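PDB 7M1B: galactose-binding-like protein from Bacteroides thetaiotaomicron, which is of unknown exact function but, as a SusE-like protein with a galactose-binding-like domain, probably binds and may help to degrade glycans. Local coordinates for residues A109-I117 / H129-F140; K209-I219 / V256-Q264. One frame throughout, in Å; residues are numbered along the deposited sequence.

Interaction 1: A109-I117 / H129-F140; sequences AYLTAIEEI and HTTNGGRNYLIF
T130 grips the C-terminal part of helix 109-115 through its hydroxyl: OG1 donates to A113 O over 2.7 Å. The C=O...OG1 angle of 123° and a donor in the carbonyl plane show that a lone pair is used. A chi1 of -163° sets OG1 anti to the T130 backbone N and aims it at this carbonyl. T130 CG2 turns instead to the methyl of A113, giving the same residue a polar and an apolar hold.

The tight part is built round small helix residues. A113 CB meets L138 CD1 at 3.8 Å, with the F140 ring obliquely beside it. The other branch of the leucine, CD2, comes equally near A109 CB and also lies against the backbone of Y110. A109 CB packs on N136 CB as well, at 3.6 Å, and N136 marks where the packing runs out to solvent. N132 ties that loop: its OD1 accepts from N136 N and its ND2 donates to N136 O. Behind this layer, I164 of strand 163-168 touches T130, L138 and F140. Past the helix end, I117 CA approaches H129 O at 3.5 Å, a CA-H...O contact.

The side of E116, T112 and T131 is looser and more exposed. T131 CG2 rests on E116 CB at 3.7 Å and, more distantly, on T112 CG2, while the E116 carboxylate leads away from the strand. A water donates to A109 O at 2.9 Å and also sits beside T131 O, so close that this leg is doubtful.

Strands 125-131 and 138-144, joined by loop 132-137 with its type I turn from N132 to R135, belong to different antiparallel sheets; the short helix lies against both, consistent with a helix covering one end of a beta sandwich.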
loop_
_atom_site.group_PDB
_atom_site.type_symbol
_atom_site.label_atom_id
_atom_site.label_comp_id
_atom_site.label_asym_id
_atom_site.label_seq_id
_atom_site.Cartn_x
_atom_site.Cartn_y
_atom_site.Cartn_z
ATOM N N ALA A 109 -0.040 -27.272 19.331
ATOM C CA ALA A 109 0.039 -26.085 18.470
ATOM C C ALA A 109 1.414 -25.957 17.821
ATOM O O ALA A 109 1.473 -25.602 16.633
ATOM C CB ALA A 109 -0.411 -24.817 19.187
ATOM N N TYR A 110 2.504 -26.290 18.540
ATOM C CA TYR A 110 3.810 -25.978 17.934
ATOM C C TYR A 110 4.107 -26.869 16.709
ATOM O O TYR A 110 4.877 -26.531 15.779
ATOM C CB TYR A 110 4.906 -26.015 19.008
ATOM C CG TYR A 110 5.372 -27.401 19.377
ATOM C CD1 TYR A 110 4.592 -28.260 20.159
ATOM C CD2 TYR A 110 6.621 -27.831 18.959
ATOM C CE1 TYR A 110 5.039 -29.545 20.441
ATOM C CE2 TYR A 110 7.081 -29.106 19.226
ATOM C CZ TYR A 110 6.288 -29.948 19.986
ATOM O OH TYR A 110 6.753 -31.314 20.397
ATOM N N LEU A 111 3.468 -28.045 16.711
ATOM C CA LEU A 111 3.639 -29.034 15.659
ATOM C C LEU A 111 2.814 -28.640 14.437
ATOM O O LEU A 111 3.317 -28.698 13.304
ATOM C CB LEU A 111 3.223 -30.416 16.200
ATOM C CG LEU A 111 4.279 -31.165 17.020
ATOM C CD1 LEU A 111 3.798 -32.571 17.388
ATOM C CD2 LEU A 111 5.613 -31.239 16.273
ATOM N N THR A 112 1.540 -28.284 14.663
ATOM C CA THR A 112 0.706 -27.786 13.578
ATOM C C THR A 112 1.379 -26.555 12.985
ATOM O O THR A 112 1.403 -26.420 11.761
ATOM C CB THR A 112 -0.706 -27.418 14.049
ATOM O OG1 THR A 112 -1.320 -28.654 14.397
ATOM C CG2 THR A 112 -1.564 -26.794 12.968
ATOM N N ALA A 113 1.981 -25.729 13.858
ATOM C CA ALA A 113 2.613 -24.505 13.354
ATOM C C ALA A 113 3.762 -24.786 12.381
ATOM O O ALA A 113 3.828 -24.171 11.334
ATOM C CB ALA A 113 3.085 -23.596 14.470
ATOM N N ILE A 114 4.656 -25.710 12.755
ATOM C CA ILE A 114 5.803 -26.037 11.898
ATOM C C ILE A 114 5.355 -26.793 10.633
ATOM O O ILE A 114 5.925 -26.608 9.556
ATOM C CB ILE A 114 6.920 -26.771 12.675
ATOM C CG1 ILE A 114 8.308 -26.560 12.058
ATOM C CG2 ILE A 114 6.615 -28.271 12.783
ATOM C CD1 ILE A 114 8.850 -25.140 12.109
ATOM N N GLU A 115 4.270 -27.582 10.756
ATOM C CA GLU A 115 3.800 -28.426 9.663
ATOM C C GLU A 115 3.084 -27.637 8.566
ATOM O O GLU A 115 3.213 -27.952 7.379
ATOM C CB GLU A 115 3.066 -29.668 10.152
ATOM C CG GLU A 115 4.015 -30.624 10.843
ATOM C CD GLU A 115 3.348 -31.852 11.444
ATOM O OE1 GLU A 115 2.235 -32.235 10.942
ATOM O OE2 GLU A 115 3.922 -32.402 12.474
ATOM N N GLU A 116 2.377 -26.572 8.955
ATOM C CA GLU A 116 1.578 -25.775 8.043
ATOM C C GLU A 116 2.318 -24.492 7.622
ATOM O O GLU A 116 1.705 -23.643 6.977
ATOM C CB GLU A 116 0.243 -25.434 8.707
ATOM C CG GLU A 116 -0.589 -26.682 9.029
ATOM C CD GLU A 116 -1.090 -27.334 7.751
ATOM O OE1 GLU A 116 -1.539 -26.600 6.813
ATOM O OE2 GLU A 116 -1.001 -28.570 7.682
ATOM N N ILE A 117 3.597 -24.329 8.001
ATOM C CA ILE A 117 4.284 -23.049 7.855
ATOM C C ILE A 117 4.498 -22.821 6.369
ATOM O O ILE A 117 4.670 -23.819 5.640
ATOM C CB ILE A 117 5.611 -23.010 8.663
ATOM C CG1 ILE A 117 6.089 -21.528 8.890
ATOM C CG2 ILE A 117 6.734 -23.933 8.119
ATOM C CD1 ILE A 117 7.346 -21.452 9.759
ATOM N N HIS A 129 4.189 -17.270 7.641
ATOM C CA HIS A 129 2.788 -17.417 8.013
ATOM C C HIS A 129 2.476 -18.870 8.361
ATOM O O HIS A 129 3.016 -19.805 7.775
ATOM C CB HIS A 129 1.797 -16.796 7.017
ATOM C CG HIS A 129 2.010 -17.149 5.590
ATOM N ND1 HIS A 129 1.051 -17.809 4.837
ATOM C CD2 HIS A 129 3.055 -16.901 4.766
ATOM C CE1 HIS A 129 1.503 -17.950 3.594
ATOM N NE2 HIS A 129 2.738 -17.412 3.538
ATOM N N THR A 130 1.600 -19.035 9.353
ATOM C CA THR A 130 1.139 -20.381 9.724
ATOM C C THR A 130 -0.211 -20.270 10.399
ATOM O O THR A 130 -0.720 -19.155 10.518
ATOM C CB THR A 130 2.213 -21.173 10.479
ATOM O OG1 THR A 130 1.839 -22.551 10.453
ATOM C CG2 THR A 130 2.428 -20.670 11.888
ATOM N N THR A 131 -0.746 -21.428 10.830
ATOM C CA THR A 131 -2.072 -21.490 11.443
ATOM C C THR A 131 -2.001 -21.924 12.903
ATOM O O THR A 131 -1.107 -22.666 13.352
ATOM C CB THR A 131 -3.025 -22.360 10.612
ATOM O OG1 THR A 131 -4.336 -22.296 11.186
ATOM C CG2 THR A 131 -2.552 -23.797 10.576
ATOM N N ASN A 132 -2.987 -21.444 13.652
ATOM C CA ASN A 132 -2.981 -21.562 15.101
ATOM C C ASN A 132 -4.426 -21.404 15.554
ATOM O O ASN A 132 -4.741 -20.474 16.299
ATOM C CB ASN A 132 -2.046 -20.491 15.677
ATOM C CG ASN A 132 -1.937 -20.449 17.187
ATOM O OD1 ASN A 132 -2.073 -21.485 17.848
ATOM N ND2 ASN A 132 -1.643 -19.257 17.726
ATOM N N GLY A 133 -5.297 -22.311 15.083
ATOM C CA GLY A 133 -6.741 -22.224 15.313
ATOM C C GLY A 133 -7.126 -22.231 16.798
ATOM O O GLY A 133 -8.264 -21.819 17.176
ATOM N N GLY A 134 -6.232 -22.741 17.656
ATOM C CA GLY A 134 -6.421 -22.702 19.098
ATOM C C GLY A 134 -6.036 -21.384 19.787
ATOM O O GLY A 134 -6.379 -21.261 20.977
ATOM N N ARG A 135 -5.366 -20.444 19.091
ATOM C CA ARG A 135 -4.889 -19.209 19.720
ATOM C C ARG A 135 -3.965 -19.558 20.895
ATOM O O ARG A 135 -4.195 -19.195 22.167
ATOM C CB ARG A 135 -6.070 -18.297 20.087
ATOM C CG ARG A 135 -7.071 -18.018 18.966
ATOM C CD ARG A 135 -6.602 -16.652 18.329
ATOM N NE ARG A 135 -5.948 -15.857 19.350
ATOM C CZ ARG A 135 -5.936 -14.517 19.419
ATOM N NH1 ARG A 135 -6.605 -13.767 18.541
ATOM N NH2 ARG A 135 -5.207 -13.934 20.355
ATOM N N ASN A 136 -3.033 -20.473 20.559
ATOM C CA ASN A 136 -2.061 -20.851 21.565
ATOM C C ASN A 136 -0.895 -19.895 21.415
ATOM O O ASN A 136 -0.721 -19.216 20.395
ATOM C CB ASN A 136 -1.600 -22.300 21.425
ATOM C CG ASN A 136 -2.740 -23.242 21.757
ATOM O OD1 ASN A 136 -3.398 -23.755 20.848
ATOM N ND2 ASN A 136 -3.031 -23.354 23.048
ATOM N N TYR A 137 -0.070 -19.893 22.442
ATOM C CA TYR A 137 1.051 -18.978 22.543
ATOM C C TYR A 137 2.306 -19.663 22.029
ATOM O O TYR A 137 2.771 -20.643 22.553
ATOM C CB TYR A 137 1.191 -18.410 23.952
ATOM C CG TYR A 137 2.245 -17.354 24.195
ATOM C CD1 TYR A 137 1.953 -16.009 24.000
ATOM C CD2 TYR A 137 3.522 -17.683 24.625
ATOM C CE1 TYR A 137 2.901 -15.017 24.213
ATOM C CE2 TYR A 137 4.473 -16.702 24.871
ATOM C CZ TYR A 137 4.156 -15.364 24.700
ATOM O OH TYR A 137 5.129 -14.404 24.889
ATOM N N LEU A 138 2.807 -19.180 20.882
ATOM C CA LEU A 138 3.892 -19.814 20.143
ATOM C C LEU A 138 5.042 -18.798 20.109
ATOM O O LEU A 138 4.741 -17.616 20.345
ATOM C CB LEU A 138 3.372 -20.186 18.735
ATOM C CG LEU A 138 2.233 -21.229 18.702
ATOM C CD1 LEU A 138 1.718 -21.358 17.259
ATOM C CD2 LEU A 138 2.704 -22.606 19.218
ATOM N N ILE A 139 6.283 -19.307 20.030
ATOM C CA ILE A 139 7.534 -18.513 19.941
ATOM C C ILE A 139 8.286 -18.984 18.701
ATOM O O ILE A 139 8.635 -20.166 18.578
ATOM C CB ILE A 139 8.351 -18.750 21.241
ATOM C CG1 ILE A 139 7.443 -18.832 22.475
ATOM C CG2 ILE A 139 9.443 -17.664 21.433
ATOM C CD1 ILE A 139 6.830 -17.508 22.884
ATOM N N PHE A 140 8.486 -18.046 17.779
ATOM C CA PHE A 140 9.171 -18.424 16.562
ATOM C C PHE A 140 10.595 -17.894 16.620
ATOM O O PHE A 140 10.776 -16.699 16.829
ATOM C CB PHE A 140 8.425 -17.818 15.377
ATOM C CG PHE A 140 7.064 -18.412 15.094
ATOM C CD1 PHE A 140 5.957 -18.101 15.890
ATOM C CD2 PHE A 140 6.874 -19.290 14.030
ATOM C CE1 PHE A 140 4.701 -18.615 15.593
ATOM C CE2 PHE A 140 5.615 -19.792 13.720
ATOM C CZ PHE A 140 4.530 -19.452 14.491
HETATM O O HOH W 1 -0.526 -24.070 15.274
#

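Interaction 2: K209-I219 / V256-Q264; sequences KFKTFYLANDI and VWFTFDMGQ
K211 and D261 form an antiparallel hydrogen-bonded pair: K211 N donates to D261 O, and D261 N to K211 O at 2.8 Å, almost straight at 177°. Two further backbone bonds, F213 N to T259 O and I219 N to W257 O, continue the attachment.

Polar side chains fasten loop 213-218, with its type I turn from L215 to D218. T259 OG1 donates to D218 OD2 over 2.8 Å on the syn side but tilted out of the carboxylate plane, while L215 N reaches the same oxygen from the other face. D218 OD1 lies at the edge of the W257 ring and forms a salt bridge with R356. An alanine in place of D218 would probably rob L215 N and the T259 hydroxyl of their shared acceptor and R356 of this counter-charge. W257 NE1 donates to N217 OD1 at 2.9 Å from above the amide plane; a chi1 of 61°, with N217 CG between its backbone N and carbonyl carbon, brings OD1 there.

Segment 209-219 edges strand 256-274 in a domain of the galactose-binding-like family, typically a jelly-roll beta sandwich, with strand 352-362 pairing along the other side.

Apolar contacts concentrate at the ends. M262 CA stands over one face of the F210 ring, 4.0 Å from its centroid and 6° off the normal, with SD oblique in a Met-aromatic contact. I219 CG2 packs on V256 CB at 3.7 Å.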
loop_
_atom_site.group_PDB
_atom_site.type_symbol
_atom_site.label_atom_id
_atom_site.label_comp_id
_atom_site.label_asym_id
_atom_site.label_seq_id
_atom_site.Cartn_x
_atom_site.Cartn_y
_atom_site.Cartn_z
ATOM N N LYS A 209 1.761 1.547 -18.584
ATOM C CA LYS A 209 0.715 0.511 -18.596
ATOM C C LYS A 209 -0.457 0.880 -17.658
ATOM O O LYS A 209 -1.514 0.229 -17.763
ATOM C CB LYS A 209 1.260 -0.880 -18.201
ATOM C CG LYS A 209 2.459 -1.397 -19.034
ATOM C CD LYS A 209 2.882 -2.791 -18.653
ATOM C CE LYS A 209 3.871 -3.402 -19.649
ATOM N NZ LYS A 209 4.004 -4.854 -19.398
ATOM N N PHE A 210 -0.338 1.989 -16.901
ATOM C CA PHE A 210 -1.416 2.365 -15.983
ATOM C C PHE A 210 -2.553 3.087 -16.718
ATOM O O PHE A 210 -2.304 4.003 -17.565
ATOM C CB PHE A 210 -0.906 3.341 -14.905
ATOM C CG PHE A 210 -0.140 2.673 -13.798
ATOM C CD1 PHE A 210 1.076 2.004 -14.033
ATOM C CD2 PHE A 210 -0.547 2.839 -12.469
ATOM C CE1 PHE A 210 1.761 1.432 -12.978
ATOM C CE2 PHE A 210 0.179 2.281 -11.423
ATOM C CZ PHE A 210 1.359 1.572 -11.679
ATOM N N LYS A 211 -3.775 2.612 -16.539
ATOM C CA LYS A 211 -4.960 3.122 -17.257
ATOM C C LYS A 211 -6.146 3.347 -16.334
ATOM O O LYS A 211 -6.319 2.612 -15.332
ATOM C CB LYS A 211 -5.349 2.139 -18.359
ATOM C CG LYS A 211 -4.310 1.922 -19.453
ATOM C CD LYS A 211 -4.070 3.223 -20.287
ATOM C CE LYS A 211 -2.785 3.090 -21.085
ATOM N NZ LYS A 211 -2.569 4.178 -22.096
ATOM N N THR A 212 -6.999 4.321 -16.651
ATOM C CA THR A 212 -8.269 4.450 -15.970
ATOM C C THR A 212 -9.050 3.138 -16.109
ATOM O O THR A 212 -8.997 2.465 -17.156
ATOM C CB THR A 212 -9.082 5.588 -16.580
ATOM O OG1 THR A 212 -8.257 6.764 -16.567
ATOM C CG2 THR A 212 -10.356 5.862 -15.781
ATOM N N PHE A 213 -9.696 2.727 -14.986
ATOM C CA PHE A 213 -10.547 1.536 -15.042
ATOM C C PHE A 213 -11.863 1.873 -14.341
ATOM O O PHE A 213 -12.119 1.463 -13.180
ATOM C CB PHE A 213 -9.832 0.320 -14.423
ATOM C CG PHE A 213 -10.320 -1.002 -14.955
ATOM C CD1 PHE A 213 -9.813 -1.536 -16.144
ATOM C CD2 PHE A 213 -11.382 -1.675 -14.347
ATOM C CE1 PHE A 213 -10.305 -2.736 -16.645
ATOM C CE2 PHE A 213 -11.903 -2.832 -14.909
ATOM C CZ PHE A 213 -11.338 -3.397 -16.027
ATOM N N TYR A 214 -12.703 2.611 -15.052
ATOM C CA TYR A 214 -13.874 3.292 -14.458
ATOM C C TYR A 214 -15.006 2.274 -14.207
ATOM O O TYR A 214 -15.428 1.559 -15.101
ATOM C CB TYR A 214 -14.359 4.393 -15.394
ATOM C CG TYR A 214 -15.584 5.129 -14.894
ATOM C CD1 TYR A 214 -15.576 5.857 -13.704
ATOM C CD2 TYR A 214 -16.695 5.172 -15.717
ATOM C CE1 TYR A 214 -16.717 6.562 -13.315
ATOM C CE2 TYR A 214 -17.796 5.935 -15.377
ATOM C CZ TYR A 214 -17.839 6.542 -14.127
ATOM O OH TYR A 214 -18.955 7.296 -13.793
ATOM N N LEU A 215 -15.380 2.113 -12.920
ATOM C CA LEU A 215 -16.487 1.284 -12.483
ATOM C C LEU A 215 -17.698 2.167 -12.110
ATOM O O LEU A 215 -17.548 3.353 -11.843
ATOM C CB LEU A 215 -16.018 0.401 -11.328
ATOM C CG LEU A 215 -14.756 -0.419 -11.679
ATOM C CD1 LEU A 215 -14.398 -1.246 -10.465
ATOM C CD2 LEU A 215 -15.041 -1.338 -12.876
ATOM N N ALA A 216 -18.900 1.537 -12.089
ATOM C CA ALA A 216 -20.108 2.366 -12.111
ATOM C C ALA A 216 -20.328 3.286 -10.895
ATOM O O ALA A 216 -21.079 4.279 -10.990
ATOM C CB ALA A 216 -21.320 1.498 -12.399
ATOM N N ASN A 217 -19.811 2.892 -9.736
ATOM C CA ASN A 217 -19.964 3.709 -8.550
ATOM C C ASN A 217 -18.667 4.456 -8.166
ATOM O O ASN A 217 -18.585 5.025 -7.042
ATOM C CB ASN A 217 -20.370 2.805 -7.389
ATOM C CG ASN A 217 -19.356 1.731 -7.044
ATOM O OD1 ASN A 217 -18.224 1.738 -7.502
ATOM N ND2 ASN A 217 -19.686 0.838 -6.118
ATOM N N ASP A 218 -17.817 4.722 -9.178
ATOM C CA ASP A 218 -16.598 5.468 -8.897
ATOM C C ASP A 218 -16.849 6.959 -9.163
ATOM O O ASP A 218 -17.793 7.357 -9.879
ATOM C CB ASP A 218 -15.534 5.129 -9.949
ATOM C CG ASP A 218 -14.891 3.774 -9.802
ATOM O OD1 ASP A 218 -15.177 3.042 -8.804
ATOM O OD2 ASP A 218 -14.115 3.401 -10.647
ATOM N N ILE A 219 -16.093 7.836 -8.469
ATOM C CA ILE A 219 -16.073 9.251 -8.872
ATOM C C ILE A 219 -15.355 9.353 -10.204
ATOM O O ILE A 219 -14.361 8.644 -10.441
ATOM C CB ILE A 219 -15.439 10.213 -7.824
ATOM C CG1 ILE A 219 -13.997 9.827 -7.459
ATOM C CG2 ILE A 219 -16.319 10.261 -6.554
ATOM C CD1 ILE A 219 -13.266 10.841 -6.581
ATOM N N VAL A 256 -15.457 8.187 -0.840
ATOM C CA VAL A 256 -15.638 8.014 -2.278
ATOM C C VAL A 256 -14.412 7.298 -2.824
ATOM O O VAL A 256 -13.423 7.205 -2.121
ATOM C CB VAL A 256 -15.799 9.374 -2.970
ATOM C CG1 VAL A 256 -17.061 10.121 -2.464
ATOM C CG2 VAL A 256 -14.549 10.265 -2.844
ATOM N N TRP A 257 -14.419 6.873 -4.103
ATOM C CA TRP A 257 -13.265 6.088 -4.550
ATOM C C TRP A 257 -13.120 6.252 -6.084
ATOM O O TRP A 257 -14.112 6.438 -6.830
ATOM C CB TRP A 257 -13.424 4.587 -4.160
ATOM C CG TRP A 257 -14.776 4.014 -4.493
ATOM C CD1 TRP A 257 -15.202 3.462 -5.670
ATOM C CD2 TRP A 257 -15.864 3.897 -3.572
ATOM N NE1 TRP A 257 -16.523 3.063 -5.589
ATOM C CE2 TRP A 257 -16.937 3.281 -4.279
ATOM C CE3 TRP A 257 -16.032 4.276 -2.217
ATOM C CZ2 TRP A 257 -18.190 3.050 -3.680
ATOM C CZ3 TRP A 257 -17.276 4.028 -1.630
ATOM C CH2 TRP A 257 -18.328 3.397 -2.342
ATOM N N PHE A 258 -11.904 5.995 -6.557
ATOM C CA PHE A 258 -11.638 5.833 -7.973
ATOM C C PHE A 258 -10.784 4.580 -8.173
ATOM O O PHE A 258 -10.221 4.047 -7.218
ATOM C CB PHE A 258 -11.005 7.059 -8.658
ATOM C CG PHE A 258 -9.670 7.489 -8.075
ATOM C CD1 PHE A 258 -8.546 6.725 -8.232
ATOM C CD2 PHE A 258 -9.540 8.661 -7.346
ATOM C CE1 PHE A 258 -7.322 7.119 -7.699
ATOM C CE2 PHE A 258 -8.325 9.076 -6.829
ATOM C CZ PHE A 258 -7.208 8.289 -6.977
ATOM N N THR A 259 -10.789 4.093 -9.427
ATOM C CA THR A 259 -10.253 2.783 -9.787
ATOM C C THR A 259 -9.341 2.906 -10.986
ATOM O O THR A 259 -9.702 3.545 -11.990
ATOM C CB THR A 259 -11.348 1.739 -10.153
ATOM O OG1 THR A 259 -12.378 1.812 -9.153
ATOM C CG2 THR A 259 -10.789 0.346 -10.282
ATOM N N PHE A 260 -8.152 2.260 -10.891
ATOM C CA PHE A 260 -7.335 2.233 -12.103
ATOM C C PHE A 260 -6.685 0.846 -12.255
ATOM O O PHE A 260 -6.760 0.007 -11.347
ATOM C CB PHE A 260 -6.231 3.309 -12.095
ATOM C CG PHE A 260 -5.297 3.348 -10.921
ATOM C CD1 PHE A 260 -4.141 2.587 -10.975
ATOM C CD2 PHE A 260 -5.591 4.085 -9.774
ATOM C CE1 PHE A 260 -3.216 2.692 -9.924
ATOM C CE2 PHE A 260 -4.683 4.154 -8.722
ATOM C CZ PHE A 260 -3.482 3.459 -8.793
ATOM N N ASP A 261 -6.170 0.592 -13.444
ATOM C CA ASP A 261 -5.526 -0.686 -13.777
ATOM C C ASP A 261 -4.027 -0.388 -13.841
ATOM O O ASP A 261 -3.572 0.379 -14.726
ATOM C CB ASP A 261 -6.135 -1.188 -15.104
ATOM C CG ASP A 261 -5.590 -2.499 -15.627
ATOM O OD1 ASP A 261 -4.756 -3.064 -14.920
ATOM O OD2 ASP A 261 -5.930 -2.874 -16.806
ATOM N N MET A 262 -3.223 -1.130 -13.136
ATOM C CA MET A 262 -1.760 -1.018 -13.228
ATOM C C MET A 262 -1.218 -1.605 -14.555
ATOM O O MET A 262 -0.107 -1.290 -14.954
ATOM C CB MET A 262 -1.060 -1.706 -12.066
ATOM C CG MET A 262 -1.429 -1.011 -10.681
ATOM S SD MET A 262 -0.178 -1.486 -9.442
ATOM C CE MET A 262 -0.567 -3.230 -9.320
ATOM N N GLY A 263 -2.025 -2.410 -15.248
ATOM C CA GLY A 263 -1.666 -3.004 -16.517
ATOM C C GLY A 263 -0.729 -4.220 -16.401
ATOM O O GLY A 263 -0.327 -4.820 -17.431
ATOM N N GLN A 264 -0.542 -4.684 -15.170
ATOM C CA GLN A 264 0.218 -5.888 -14.891
ATOM C C GLN A 264 -0.063 -6.233 -13.438
ATOM O O GLN A 264 -0.541 -5.370 -12.673
ATOM C CB GLN A 264 1.721 -5.696 -15.030
ATOM C CG GLN A 264 2.293 -4.573 -14.193
ATOM C CD GLN A 264 3.810 -4.539 -14.289
ATOM O OE1 GLN A 264 4.467 -5.593 -14.403
ATOM N NE2 GLN A 264 4.356 -3.306 -14.305
HETATM O O HOH W 2 -17.163 6.771 -5.225
HETATM O O HOH W 3 -12.211 5.019 -11.811
#

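Interaction 1 and interaction 2 lie in separate parts of the chain, on opposite sides of its centre. Their centres are about 39 Å apart and their nearest atoms about 19 Å, so neither touches the other. Along the sequence they stand in series: 109-117 / 129-140 is complete before 209-219 begins. Their placement differs too, since interaction 1 is centred about 27 Å from the centre of the chain and interaction 2 about 16 Å. The first joins a helix to strands of two sheets; the second adds an edge within one antiparallel sheet. No sugar or metal is among the partners found round either contact, so neither can be tied to a binding site.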